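Local coordinates for Swi5-dependent recombination DNA repair protein 1 (Schizosaccharomyces pombe, PDB 3VIQ) that forms with Swi5 a recombination activator complex and takes part in DNA recombination repair and meiotic chromosome segregation, at residues A[71-76]-A[93-98]. Numbering follows the deposited sequence.
Sequences GGVTQS and TEFTMS
V73 and T93 face each other as a hydrogen-bonded antiparallel pair at the base of a beta hairpin formed by strands 73-78 and 88-93. The hairpin follows the long helix 38-68 in this C-terminal domain of Sfr1, and the contact lies at the surface, well away from the centre of the elongated chain. Two backbone bonds close the pair. V73 N donates to T93 O over 3.0 Å, and T93 N returns the bond to V73 O, somewhat more bent, with an N-H...O angle of 143°. Both side chains project to the same face of the two-stranded sheet.

Past T93 the chain runs toward helix 97-103, and V73 follows it with one methyl. With CG1 anti to the backbone N (chi1 173°), CG2 is left beside that N and directed at the departing chain, where it lies 3.7 Å from F95 CA. The same methyl meets the F95 ring at its edge, near the ring plane. F95 also packs on M63 and I67 of helix 38-68 and on F100 of helix 97-103, while V73 touches M99, so a small apolar cluster joins the hairpin base to both helices.

Just before the pair, G72 has a positive phi of 74°, a backbone shape that favours glycine, and its CA comes 5.6 Å from E94 CA. Two residues past V73 on its strand, Q75 extends its chain obliquely across the T93 side chain. This is a loose approach without a hydrogen bond, Q75 OE1 stopping 4.0 Å from T93 OG1.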
loop_
_atom_site.group_PDB
_atom_site.type_symbol
_atom_site.label_atom_id
_atom_site.label_comp_id
_atom_site.label_asym_id
_atom_site.label_seq_id
_atom_site.Cartn_x
_atom_site.Cartn_y
_atom_site.Cartn_z
ATOM N N GLY A 71 -28.419 -5.815 -22.142
ATOM C CA GLY A 71 -27.810 -7.132 -22.282
ATOM C C GLY A 71 -27.058 -7.601 -21.057
ATOM O O GLY A 71 -26.708 -8.777 -20.950
ATOM N N GLY A 72 -26.804 -6.694 -20.122
ATOM C CA GLY A 72 -25.986 -7.033 -18.974
ATOM C C GLY A 72 -24.534 -7.129 -19.393
ATOM O O GLY A 72 -24.116 -6.472 -20.375
ATOM N N VAL A 73 -23.800 -7.966 -18.654
ATOM C CA VAL A 73 -22.380 -8.191 -18.841
ATOM C C VAL A 73 -22.096 -9.402 -19.744
ATOM O O VAL A 73 -22.553 -10.491 -19.443
ATOM C CB VAL A 73 -21.681 -8.496 -17.464
ATOM C CG1 VAL A 73 -20.224 -8.896 -17.669
ATOM C CG2 VAL A 73 -21.800 -7.310 -16.460
ATOM N N THR A 74 -21.301 -9.220 -20.801
ATOM C CA THR A 74 -20.792 -10.338 -21.608
ATOM C C THR A 74 -19.404 -10.860 -21.170
ATOM O O THR A 74 -18.421 -10.111 -21.169
ATOM C CB THR A 74 -20.714 -9.939 -23.110
ATOM O OG1 THR A 74 -22.040 -9.809 -23.652
ATOM C CG2 THR A 74 -19.954 -10.991 -23.921
ATOM N N GLN A 75 -19.323 -12.145 -20.825
ATOM C CA GLN A 75 -18.046 -12.815 -20.562
ATOM C C GLN A 75 -17.652 -13.592 -21.796
ATOM O O GLN A 75 -18.472 -14.338 -22.348
ATOM C CB GLN A 75 -18.175 -13.778 -19.386
ATOM C CG GLN A 75 -18.324 -13.096 -18.060
ATOM C CD GLN A 75 -18.703 -14.030 -16.916
ATOM O OE1 GLN A 75 -19.248 -15.116 -17.124
ATOM N NE2 GLN A 75 -18.449 -13.580 -15.688
ATOM N N SER A 76 -16.406 -13.432 -22.234
ATOM C CA SER A 76 -15.952 -14.005 -23.499
ATOM C C SER A 76 -14.619 -14.767 -23.381
ATOM O O SER A 76 -13.726 -14.342 -22.660
ATOM C CB SER A 76 -15.803 -12.892 -24.540
ATOM O OG SER A 76 -17.054 -12.508 -25.091
ATOM N N THR A 93 -24.390 -12.294 -17.910
ATOM C CA THR A 93 -24.507 -12.374 -16.432
ATOM C C THR A 93 -24.685 -10.975 -15.874
ATOM O O THR A 93 -24.409 -9.977 -16.561
ATOM C CB THR A 93 -23.259 -12.997 -15.762
ATOM O OG1 THR A 93 -23.069 -14.320 -16.255
ATOM C CG2 THR A 93 -23.412 -13.077 -14.258
ATOM N N GLU A 94 -25.153 -10.901 -14.634
ATOM C CA GLU A 94 -25.410 -9.614 -13.998
ATOM C C GLU A 94 -24.121 -8.891 -13.568
ATOM O O GLU A 94 -23.098 -9.511 -13.234
ATOM C CB GLU A 94 -26.360 -9.767 -12.800
ATOM C CG GLU A 94 -25.868 -10.732 -11.712
ATOM C CD GLU A 94 -26.557 -10.528 -10.364
ATOM O OE1 GLU A 94 -27.716 -10.063 -10.339
ATOM O OE2 GLU A 94 -25.931 -10.845 -9.327
ATOM N N PHE A 95 -24.209 -7.568 -13.598
ATOM C CA PHE A 95 -23.175 -6.692 -13.101
ATOM C C PHE A 95 -23.154 -6.727 -11.568
ATOM O O PHE A 95 -24.144 -6.407 -10.916
ATOM C CB PHE A 95 -23.460 -5.281 -13.587
ATOM C CG PHE A 95 -22.351 -4.334 -13.378
ATOM C CD1 PHE A 95 -21.155 -4.490 -14.070
ATOM C CD2 PHE A 95 -22.511 -3.237 -12.544
ATOM C CE1 PHE A 95 -20.130 -3.582 -13.915
ATOM C CE2 PHE A 95 -21.491 -2.331 -12.370
ATOM C CZ PHE A 95 -20.287 -2.502 -13.058
ATOM N N THR A 96 -22.025 -7.141 -11.004
ATOM C CA THR A 96 -21.892 -7.278 -9.558
ATOM C C THR A 96 -21.107 -6.079 -8.971
ATOM O O THR A 96 -20.474 -5.304 -9.707
ATOM C CB THR A 96 -21.204 -8.608 -9.204
ATOM O OG1 THR A 96 -19.880 -8.615 -9.750
ATOM C CG2 THR A 96 -21.993 -9.817 -9.770
ATOM N N MET A 97 -21.178 -5.925 -7.654
ATOM C CA MET A 97 -20.429 -4.868 -6.964
ATOM C C MET A 97 -18.941 -5.051 -7.223
ATOM O O MET A 97 -18.213 -4.077 -7.324
ATOM C CB MET A 97 -20.715 -4.846 -5.449
ATOM C CG MET A 97 -19.931 -3.760 -4.643
ATOM S SD MET A 97 -20.102 -2.045 -5.235
ATOM C CE MET A 97 -21.617 -1.562 -4.418
ATOM N N SER A 98 -18.507 -6.299 -7.364
ATOM C CA SER A 98 -17.089 -6.605 -7.477
ATOM C C SER A 98 -16.552 -6.220 -8.842
ATOM O O SER A 98 -15.416 -5.809 -8.963
ATOM C CB SER A 98 -16.864 -8.092 -7.186
ATOM O OG SER A 98 -17.416 -8.410 -5.911
#